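Local structure of extracellular solute-binding protein, family 7 (Colwellia psychrerythraea, 4PET) at residues W31-T36 with I65-S70; G100-T105 with Y137-I142; V111-I116 with T232-P237. The protein probably captures pyruvate, together with a calcium ion, in the periplasm as the solute-binding component of a TRAP-type transport system. One frame throughout, in Å; residues are numbered along the deposited sequence.

Interaction 1: residues W31-T36 with I65-S70; sequences WKLAET and IRIDSS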
loop_
_atom_site.group_PDB
_atom_site.type_symbol
_atom_site.label_atom_id
_atom_site.label_comp_id
_atom_site.label_asym_id
_atom_site.label_seq_id
_atom_site.Cartn_x
_atom_site.Cartn_y
_atom_site.Cartn_z
ATOM N N TRP A 31 -12.146 -27.202 1.699
ATOM C CA TRP A 31 -10.752 -27.178 1.320
ATOM C C TRP A 31 -9.862 -27.113 2.559
ATOM O O TRP A 31 -10.336 -26.802 3.643
ATOM C CB TRP A 31 -10.491 -25.918 0.508
ATOM C CG TRP A 31 -10.835 -26.066 -0.955
ATOM C CD1 TRP A 31 -11.608 -27.033 -1.532
ATOM C CD2 TRP A 31 -10.383 -25.226 -2.009
ATOM N NE1 TRP A 31 -11.682 -26.825 -2.901
ATOM C CE2 TRP A 31 -10.931 -25.723 -3.213
ATOM C CE3 TRP A 31 -9.577 -24.092 -2.063
ATOM C CZ2 TRP A 31 -10.660 -25.148 -4.435
ATOM C CZ3 TRP A 31 -9.325 -23.518 -3.299
ATOM C CH2 TRP A 31 -9.870 -24.039 -4.451
ATOM N N LYS A 32 -8.577 -27.390 2.375
ATOM C CA LYS A 32 -7.572 -27.143 3.398
ATOM C C LYS A 32 -6.398 -26.337 2.868
ATOM O O LYS A 32 -5.997 -26.441 1.693
ATOM C CB LYS A 32 -7.084 -28.432 4.067
ATOM C CG LYS A 32 -6.907 -29.601 3.188
ATOM C CD LYS A 32 -7.000 -30.881 4.026
ATOM C CE LYS A 32 -6.207 -32.021 3.421
ATOM N NZ LYS A 32 -5.844 -33.050 4.448
ATOM N N LEU A 33 -5.863 -25.505 3.752
ATOM C CA LEU A 33 -4.737 -24.640 3.411
ATOM C C LEU A 33 -3.575 -25.050 4.317
ATOM O O LEU A 33 -3.759 -25.194 5.528
ATOM C CB LEU A 33 -5.099 -23.164 3.555
ATOM C CG LEU A 33 -3.941 -22.168 3.315
ATOM C CD1 LEU A 33 -4.522 -20.817 2.914
ATOM C CD2 LEU A 33 -3.006 -21.983 4.526
ATOM N N ALA A 34 -2.399 -25.302 3.727
ATOM C CA ALA A 34 -1.187 -25.523 4.526
ATOM C C ALA A 34 -0.355 -24.256 4.576
ATOM O O ALA A 34 0.026 -23.719 3.542
ATOM C CB ALA A 34 -0.346 -26.644 3.947
ATOM N N GLU A 35 -0.024 -23.801 5.773
ATOM C CA GLU A 35 0.813 -22.606 5.903
ATOM C C GLU A 35 2.168 -22.952 6.543
ATOM O O GLU A 35 2.239 -23.837 7.366
ATOM C CB GLU A 35 0.079 -21.498 6.665
ATOM C CG GLU A 35 -0.339 -21.798 8.131
ATOM C CD GLU A 35 -1.079 -20.620 8.770
ATOM O OE1 GLU A 35 -1.291 -19.611 8.053
ATOM O OE2 GLU A 35 -1.430 -20.691 9.977
ATOM N N THR A 36 3.221 -22.233 6.149
ATOM C CA THR A 36 4.541 -22.423 6.678
ATOM C C THR A 36 4.606 -22.146 8.181
ATOM O O THR A 36 5.359 -22.807 8.898
ATOM C CB THR A 36 5.541 -21.510 5.969
ATOM O OG1 THR A 36 5.709 -21.957 4.615
ATOM C CG2 THR A 36 6.935 -21.495 6.719
ATOM N N ILE A 65 -12.424 -23.176 4.194
ATOM C CA ILE A 65 -11.017 -23.497 4.123
ATOM C C ILE A 65 -10.450 -23.707 5.552
ATOM O O ILE A 65 -10.337 -22.754 6.339
ATOM C CB ILE A 65 -10.267 -22.404 3.386
ATOM C CG1 ILE A 65 -10.888 -22.131 1.999
ATOM C CG2 ILE A 65 -8.827 -22.773 3.205
ATOM C CD1 ILE A 65 -10.576 -20.796 1.480
ATOM N N ARG A 66 -10.133 -24.961 5.877
ATOM C CA ARG A 66 -9.409 -25.264 7.102
ATOM C C ARG A 66 -7.944 -24.900 6.948
ATOM O O ARG A 66 -7.323 -25.184 5.928
ATOM C CB ARG A 66 -9.526 -26.747 7.462
ATOM C CG ARG A 66 -8.923 -27.076 8.845
ATOM C CD ARG A 66 -7.946 -28.217 8.737
ATOM N NE ARG A 66 -8.648 -29.413 8.354
ATOM C CZ ARG A 66 -8.083 -30.549 7.959
ATOM N NH1 ARG A 66 -6.777 -30.669 7.876
ATOM N NH2 ARG A 66 -8.853 -31.586 7.648
ATOM N N ILE A 67 -7.380 -24.267 7.970
ATOM C CA ILE A 67 -5.975 -23.868 7.930
ATOM C C ILE A 67 -5.141 -24.817 8.820
ATOM O O ILE A 67 -5.434 -24.987 10.009
ATOM C CB ILE A 67 -5.804 -22.430 8.399
ATOM C CG1 ILE A 67 -6.605 -21.481 7.531
ATOM C CG2 ILE A 67 -4.369 -21.987 8.346
ATOM C CD1 ILE A 67 -6.569 -20.117 8.075
ATOM N N ASP A 68 -4.143 -25.459 8.213
ATOM C CA ASP A 68 -3.168 -26.260 8.953
ATOM C C ASP A 68 -1.834 -25.559 9.039
ATOM O O ASP A 68 -1.188 -25.250 8.031
ATOM C CB ASP A 68 -2.921 -27.594 8.294
ATOM C CG ASP A 68 -4.145 -28.470 8.254
ATOM O OD1 ASP A 68 -5.156 -28.134 8.882
ATOM O OD2 ASP A 68 -4.073 -29.524 7.598
ATOM N N SER A 69 -1.384 -25.372 10.259
ATOM C CA SER A 69 -0.140 -24.670 10.495
ATOM C C SER A 69 0.940 -25.714 10.631
ATOM O O SER A 69 0.667 -26.928 10.594
ATOM C CB SER A 69 -0.224 -23.811 11.764
ATOM O OG SER A 69 -1.291 -22.882 11.683
ATOM N N SER A 70 2.174 -25.271 10.786
ATOM C CA SER A 70 3.292 -26.223 10.851
ATOM C C SER A 70 3.144 -27.324 11.921
ATOM O O SER A 70 3.673 -28.413 11.736
ATOM C CB SER A 70 4.627 -25.496 11.006
ATOM O OG SER A 70 4.718 -24.873 12.260
#

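Interaction 2: residues G100-T105 with Y137-I142; sequences GKNFNT and YDQYGI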
loop_
_atom_site.group_PDB
_atom_site.type_symbol
_atom_site.label_atom_id
_atom_site.label_comp_id
_atom_site.label_asym_id
_atom_site.label_seq_id
_atom_site.Cartn_x
_atom_site.Cartn_y
_atom_site.Cartn_z
ATOM N N GLY A 100 15.520 -23.511 -4.447
ATOM C CA GLY A 100 16.090 -24.798 -4.780
ATOM C C GLY A 100 15.380 -25.546 -5.883
ATOM O O GLY A 100 16.000 -26.362 -6.568
ATOM N N LYS A 101 14.089 -25.284 -6.054
ATOM C CA LYS A 101 13.289 -25.990 -7.041
ATOM C C LYS A 101 13.335 -25.268 -8.362
ATOM O O LYS A 101 13.250 -25.883 -9.403
ATOM C CB LYS A 101 11.841 -26.094 -6.565
ATOM C CG LYS A 101 11.705 -26.970 -5.305
ATOM C CD LYS A 101 10.266 -27.121 -4.857
ATOM C CE LYS A 101 10.172 -27.959 -3.577
ATOM N NZ LYS A 101 10.521 -29.389 -3.791
ATOM N N ASN A 102 13.486 -23.954 -8.302
ATOM C CA ASN A 102 13.456 -23.107 -9.488
ATOM C C ASN A 102 13.870 -21.721 -9.043
ATOM O O ASN A 102 13.139 -21.059 -8.297
ATOM C CB ASN A 102 12.053 -23.080 -10.092
ATOM C CG ASN A 102 11.973 -22.212 -11.351
ATOM O OD1 ASN A 102 12.728 -21.259 -11.494
ATOM N ND2 ASN A 102 11.072 -22.554 -12.270
ATOM N N PHE A 103 15.068 -21.296 -9.429
ATOM C CA PHE A 103 15.585 -20.018 -8.924
ATOM C C PHE A 103 14.702 -18.836 -9.291
ATOM O O PHE A 103 14.754 -17.792 -8.625
ATOM C CB PHE A 103 17.036 -19.740 -9.351
ATOM C CG PHE A 103 17.356 -20.135 -10.757
ATOM C CD1 PHE A 103 16.783 -19.477 -11.836
ATOM C CD2 PHE A 103 18.265 -21.169 -11.003
ATOM C CE1 PHE A 103 17.095 -19.850 -13.144
ATOM C CE2 PHE A 103 18.583 -21.547 -12.301
ATOM C CZ PHE A 103 17.997 -20.896 -13.371
ATOM N N ASN A 104 13.860 -18.989 -10.312
ATOM C CA ASN A 104 13.000 -17.858 -10.712
ATOM C C ASN A 104 11.903 -17.547 -9.697
ATOM O O ASN A 104 11.353 -16.434 -9.687
ATOM C CB ASN A 104 12.443 -18.055 -12.125
ATOM C CG ASN A 104 13.522 -17.884 -13.177
ATOM O OD1 ASN A 104 14.381 -17.012 -13.037
ATOM N ND2 ASN A 104 13.520 -18.732 -14.201
ATOM N N THR A 105 11.626 -18.491 -8.804
ATOM C CA THR A 105 10.683 -18.230 -7.721
ATOM C C THR A 105 11.157 -17.157 -6.726
ATOM O O THR A 105 10.338 -16.594 -6.008
ATOM C CB THR A 105 10.341 -19.503 -6.931
ATOM O OG1 THR A 105 11.529 -20.063 -6.339
ATOM C CG2 THR A 105 9.651 -20.516 -7.843
ATOM N N TYR A 137 4.866 -20.286 -12.572
ATOM C CA TYR A 137 4.179 -21.257 -11.737
ATOM C C TYR A 137 3.255 -22.222 -12.466
ATOM O O TYR A 137 2.998 -23.329 -11.971
ATOM C CB TYR A 137 3.417 -20.537 -10.585
ATOM C CG TYR A 137 4.309 -20.261 -9.389
ATOM C CD1 TYR A 137 4.481 -21.215 -8.388
ATOM C CD2 TYR A 137 4.984 -19.067 -9.266
ATOM C CE1 TYR A 137 5.290 -20.985 -7.312
ATOM C CE2 TYR A 137 5.810 -18.830 -8.183
ATOM C CZ TYR A 137 5.974 -19.806 -7.217
ATOM O OH TYR A 137 6.772 -19.594 -6.097
ATOM N N ASP A 138 2.773 -21.822 -13.637
ATOM C CA ASP A 138 1.851 -22.665 -14.423
ATOM C C ASP A 138 2.444 -24.012 -14.735
ATOM O O ASP A 138 1.716 -24.998 -14.870
ATOM C CB ASP A 138 1.465 -22.044 -15.776
ATOM C CG ASP A 138 0.227 -21.136 -15.686
ATOM O OD1 ASP A 138 -0.416 -21.080 -14.608
ATOM O OD2 ASP A 138 -0.106 -20.483 -16.714
ATOM N N GLN A 139 3.751 -24.041 -14.924
ATOM C CA GLN A 139 4.420 -25.291 -15.258
ATOM C C GLN A 139 4.212 -26.334 -14.162
ATOM O O GLN A 139 4.322 -27.521 -14.426
ATOM C CB GLN A 139 5.908 -25.043 -15.503
ATOM C CG GLN A 139 6.667 -24.660 -14.270
ATOM C CD GLN A 139 8.108 -24.343 -14.574
ATOM O OE1 GLN A 139 8.913 -25.251 -14.819
ATOM N NE2 GLN A 139 8.450 -23.050 -14.568
ATOM N N TYR A 140 3.900 -25.899 -12.942
ATOM C CA TYR A 140 3.703 -26.826 -11.824
ATOM C C TYR A 140 2.240 -27.133 -11.537
ATOM O O TYR A 140 1.930 -27.907 -10.619
ATOM C CB TYR A 140 4.369 -26.274 -10.561
ATOM C CG TYR A 140 5.807 -25.969 -10.787
ATOM C CD1 TYR A 140 6.728 -26.993 -11.019
ATOM C CD2 TYR A 140 6.264 -24.674 -10.757
ATOM C CE1 TYR A 140 8.051 -26.725 -11.245
ATOM C CE2 TYR A 140 7.588 -24.397 -10.992
ATOM C CZ TYR A 140 8.471 -25.429 -11.239
ATOM O OH TYR A 140 9.778 -25.121 -11.458
ATOM N N GLY A 141 1.341 -26.529 -12.307
ATOM C CA GLY A 141 -0.075 -26.628 -12.021
ATOM C C GLY A 141 -0.403 -25.912 -10.703
ATOM O O GLY A 141 -1.352 -26.273 -9.984
ATOM N N ILE A 142 0.383 -24.887 -10.411
ATOM C CA ILE A 142 0.170 -24.034 -9.244
ATOM C C ILE A 142 -0.152 -22.582 -9.690
ATOM O O ILE A 142 0.472 -22.038 -10.606
ATOM C CB ILE A 142 1.418 -23.988 -8.382
ATOM C CG1 ILE A 142 1.641 -25.331 -7.657
ATOM C CG2 ILE A 142 1.316 -22.867 -7.322
ATOM C CD1 ILE A 142 3.010 -25.418 -7.041
HETATM O O HOH W 1 11.523 -27.147 -11.680
#

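Interaction 3: residues V111-I116 with T232-P237; sequences VPFGMI and TGWHEP. With CA (calcium ion), chain E.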
loop_
_atom_site.group_PDB
_atom_site.type_symbol
_atom_site.label_atom_id
_atom_site.label_comp_id
_atom_site.label_asym_id
_atom_site.label_seq_id
_atom_site.Cartn_x
_atom_site.Cartn_y
_atom_site.Cartn_z
ATOM N N VAL A 111 13.633 -8.431 -3.900
ATOM C CA VAL A 111 15.067 -8.524 -4.199
ATOM C C VAL A 111 15.859 -7.409 -3.507
ATOM O O VAL A 111 15.351 -6.296 -3.311
ATOM C CB VAL A 111 15.383 -8.482 -5.718
ATOM C CG1 VAL A 111 14.535 -9.506 -6.463
ATOM C CG2 VAL A 111 15.127 -7.122 -6.291
ATOM N N PRO A 112 17.095 -7.724 -3.093
ATOM C CA PRO A 112 17.980 -6.744 -2.456
ATOM C C PRO A 112 18.075 -5.498 -3.321
ATOM O O PRO A 112 18.175 -5.584 -4.535
ATOM C CB PRO A 112 19.322 -7.492 -2.372
ATOM C CG PRO A 112 18.914 -8.937 -2.258
ATOM C CD PRO A 112 17.710 -9.062 -3.160
ATOM N N PHE A 113 18.000 -4.332 -2.698
ATOM C CA PHE A 113 18.034 -3.059 -3.414
ATOM C C PHE A 113 16.878 -2.860 -4.411
ATOM O O PHE A 113 16.895 -1.938 -5.232
ATOM C CB PHE A 113 19.416 -2.869 -4.066
ATOM C CG PHE A 113 20.538 -3.153 -3.121
ATOM C CD1 PHE A 113 20.829 -2.278 -2.086
ATOM C CD2 PHE A 113 21.269 -4.303 -3.219
ATOM C CE1 PHE A 113 21.842 -2.558 -1.189
ATOM C CE2 PHE A 113 22.289 -4.585 -2.314
ATOM C CZ PHE A 113 22.573 -3.703 -1.317
ATOM N N GLY A 114 15.825 -3.653 -4.266
ATOM C CA GLY A 114 14.664 -3.538 -5.141
ATOM C C GLY A 114 13.573 -2.595 -4.676
ATOM O O GLY A 114 13.833 -1.531 -4.073
HETATM N N MSE A 115 12.336 -2.963 -4.983
HETATM C CA MSE A 115 11.209 -2.051 -4.789
HETATM C C MSE A 115 10.663 -2.110 -3.391
HETATM O O MSE A 115 10.714 -3.163 -2.743
HETATM C CB MSE A 115 10.090 -2.372 -5.778
HETATM C CG MSE A 115 10.368 -1.755 -7.117
HETATM SE SE MSE A 115 9.050 -2.227 -8.460
HETATM C CE MSE A 115 9.652 -4.005 -8.833
ATOM N N ILE A 116 10.162 -0.972 -2.916
ATOM C CA ILE A 116 9.390 -0.961 -1.671
ATOM C C ILE A 116 8.012 -1.484 -1.955
ATOM O O ILE A 116 7.667 -1.740 -3.124
ATOM C CB ILE A 116 9.334 0.421 -1.029
ATOM C CG1 ILE A 116 8.650 1.444 -1.936
ATOM C CG2 ILE A 116 10.748 0.869 -0.738
ATOM C CD1 ILE A 116 8.532 2.839 -1.279
ATOM N N THR A 232 19.993 -2.398 10.378
ATOM C CA THR A 232 19.045 -1.872 9.394
ATOM C C THR A 232 19.165 -2.634 8.045
ATOM O O THR A 232 20.175 -3.289 7.799
ATOM C CB THR A 232 19.268 -0.372 9.177
ATOM O OG1 THR A 232 20.589 -0.162 8.673
ATOM C CG2 THR A 232 19.080 0.422 10.500
ATOM N N GLY A 233 18.154 -2.490 7.184
ATOM C CA GLY A 233 17.973 -3.302 5.977
ATOM C C GLY A 233 18.573 -2.822 4.647
ATOM O O GLY A 233 19.370 -1.878 4.591
ATOM N N TRP A 234 18.178 -3.505 3.566
ATOM C CA TRP A 234 18.834 -3.441 2.249
ATOM C C TRP A 234 18.399 -4.624 1.377
ATOM O O TRP A 234 18.246 -4.507 0.173
ATOM C CB TRP A 234 20.372 -3.437 2.363
ATOM C CG TRP A 234 20.964 -4.692 2.999
ATOM C CD1 TRP A 234 21.209 -4.903 4.325
ATOM C CD2 TRP A 234 21.341 -5.907 2.326
ATOM N NE1 TRP A 234 21.749 -6.167 4.517
ATOM C CE2 TRP A 234 21.822 -6.806 3.308
ATOM C CE3 TRP A 234 21.324 -6.321 0.990
ATOM C CZ2 TRP A 234 22.300 -8.093 2.994
ATOM C CZ3 TRP A 234 21.818 -7.609 0.680
ATOM C CH2 TRP A 234 22.282 -8.474 1.693
ATOM N N HIS A 235 18.147 -5.754 2.026
ATOM C CA HIS A 235 18.022 -7.071 1.384
ATOM C C HIS A 235 16.578 -7.450 1.065
ATOM O O HIS A 235 16.315 -8.222 0.120
ATOM C CB HIS A 235 18.578 -8.121 2.336
ATOM C CG HIS A 235 17.825 -8.174 3.621
ATOM N ND1 HIS A 235 17.144 -9.291 4.035
ATOM C CD2 HIS A 235 17.584 -7.216 4.552
ATOM C CE1 HIS A 235 16.523 -9.029 5.173
ATOM N NE2 HIS A 235 16.779 -7.780 5.507
ATOM N N GLU A 236 15.641 -6.932 1.866
ATOM C CA GLU A 236 14.224 -7.215 1.657
ATOM C C GLU A 236 13.360 -5.964 1.791
ATOM O O GLU A 236 12.676 -5.763 2.802
ATOM C CB GLU A 236 13.737 -8.306 2.614
ATOM C CG GLU A 236 14.347 -9.686 2.351
ATOM C CD GLU A 236 13.649 -10.799 3.129
ATOM O OE1 GLU A 236 12.419 -10.943 2.981
ATOM O OE2 GLU A 236 14.320 -11.514 3.887
ATOM N N PRO A 237 13.371 -5.108 0.757
ATOM C CA PRO A 237 12.668 -3.805 0.847
ATOM C C PRO A 237 11.157 -3.873 0.835
ATOM O O PRO A 237 10.508 -2.909 1.263
ATOM C CB PRO A 237 13.128 -3.063 -0.410
ATOM C CG PRO A 237 13.511 -4.187 -1.387
ATOM C CD PRO A 237 14.142 -5.242 -0.486
HETATM CA CA CA E . 13.198 -11.882 5.932
#

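Interaction 1: residues W31-T36 with I65-S70
With CG of E35 set between its backbone N and carbonyl carbon (chi1 62°) and the rest of the chain extended, the carboxylate of E35 is carried across to S69 and I67 of the neighbouring segment. S69 OG donates to E35 OE2 at 2.8 Å, on the anti lone pair, away from OE1. I67 CG2 lies 3.6 Å from E35 CD, so a methyl group packs against the carbon of the acid. The other oxygen, OE1, is hydrogen-bonded to T48 OG1 of helix 44-58.

The backbones run parallel in register, W31 beside I65 through A34 beside D68, with axes 4.3 Å apart at 26°. Four bonds alternate between them. The straightest is D68 N to L33 O, 2.7 Å with 174° at the hydrogen; W31 O, L33 N and E35 N complete the set with R66 N, R66 O and D68 O.

L33, I65 and I67 form an apolar patch, where L33 CB meets I65 CG2 at 3.8 Å. On the other face the K32 chain runs alongside R66, its CD over the guanidinium, 3.9 Å from R66 NH1. R66 NH1 makes a salt bridge to D68 OD2 at 2.9 Å, though its hydrogen bond is weak; D68 OD2 also meets Y88 OH.

Were E35 shortened to an alanine, S69 OG and T48 OG1 would probably lose the carboxylate they share, and a gap would open beside I67 CG2. In this beta-alpha-beta unit the apolar patch packs against helix 44-58, while D68 probably offsets the positive charge of K32 and R66 on the other face.

Interaction 2: residues G100-T105 with Y137-I142
N102 reaches Y140 through its side-chain amide: ND2 donates to Y140 OH at 3.0 Å with 161° at the hydrogen. The bond uses an N-H directed in the amide plane, since the phenol oxygen lies just 6° out of it, and ND2 arrives at the edge of the Y140 ring, near its plane. Amide and ring are turned steeply against each other. N102 CB also comes within 3.3 Å of Y140 OH, so the hydroxyl is met by carbon as well as nitrogen. A water joins the same pair of segments, donating to K101 O and lying 2.7 Å from Y140 OH in the plane of the ring. The second touch is a van der Waals contact of the T105 methyl CG2 with Y137 OH at 3.5 Å, the two side chains crossing at about a right angle.

A shell further out, the loop itself holds these groups. With CG anti to the backbone N (chi1 -179°), the N102 side chain carries its amide out to Y140; OD1 accepts from N104 N at 2.8 Å, an Asx turn, so bonds at OD1 and ND2 restrain the amide's rotation. N102 O takes two donors from T105, the backbone N and OG1, the latter at 2.7 Å. On the other segment, Q139 CG lies 3.4 Å above the centre of the Y140 ring and backs one face.

Y137 OH is hydrogen-bonded to S95 and Q242, and F80 of helix 79-85 meets the Y140 ring edge-to-face. The contact therefore ties the loop after strand 90-93 to the turn between helix 129-137 and strand 142-149, with helix 79-85 packed against both and helix 323-353 touching F103 and N104.

Interaction 3: residues V111-I116 with T232-P237
F113 N donates to W234 O at 2.9 Å, the hydrogen bond that joins the two segments, nearly straight at 164°. The donor is presented by a type II turn from V111 to G114, closed by G114 N to V111 O at 2.8 Å.

Ring contacts flank this bond. F113 CG sits anti to its carbonyl carbon (chi1 -48°), which brings CZ to 3.7 Å from W234 CE3; the rings are inclined at 32° with centroids 5.7 Å apart, an oblique pairing. W234 O lies over one face of the F113 ring, and P112 CB reaches W234 CZ3 at 3.9 Å. F354 of the second subunit meets the F113 ring edge-to-face, so this cluster also takes part in the subunit interface.

The P237 ring packs against backbone carbonyls, its CD 3.2 Å from V111 O and its CG beside M115 O. The CB of H235 points away from V111-I116, and NE2 bonds to M154 O.

Metal binding falls to E236, whose OE2 is 2.4 Å from the calcium ion while OE1 is bonded by T239 and Y96. Q153, E211 and W212 O supply further ligands, and pyruvate touches E236 as well. This is thus a buried contact next to the calcium and pyruvate site, which E236 joins, in the two-lobed fold with which TRAP solute-binding proteins enclose their ligands.

How the interactions relate
Interactions 1 and 3 lie on opposite sides of the chain's centre, about 29 Å apart between centres, and none of the three touches another. Interaction 3 is the most buried, a loop-to-loop packing of rings and prolines beside the metal site and the second subunit. Interactions 1 and 2 are partly buried: the former is regular parallel-strand pairing at edge strand 63-68 of a sheet, as counted within this chain; the latter has one side-chain amide and a water as its polar links, beside a methyl-to-phenol packing contact. Interactions 2 and 3 draw on the same loop between strand 90-93 and helix 117-126. Helix 79-85 borders both interactions 1 and 2, whereas helix 323-353 borders interactions 2 and 3.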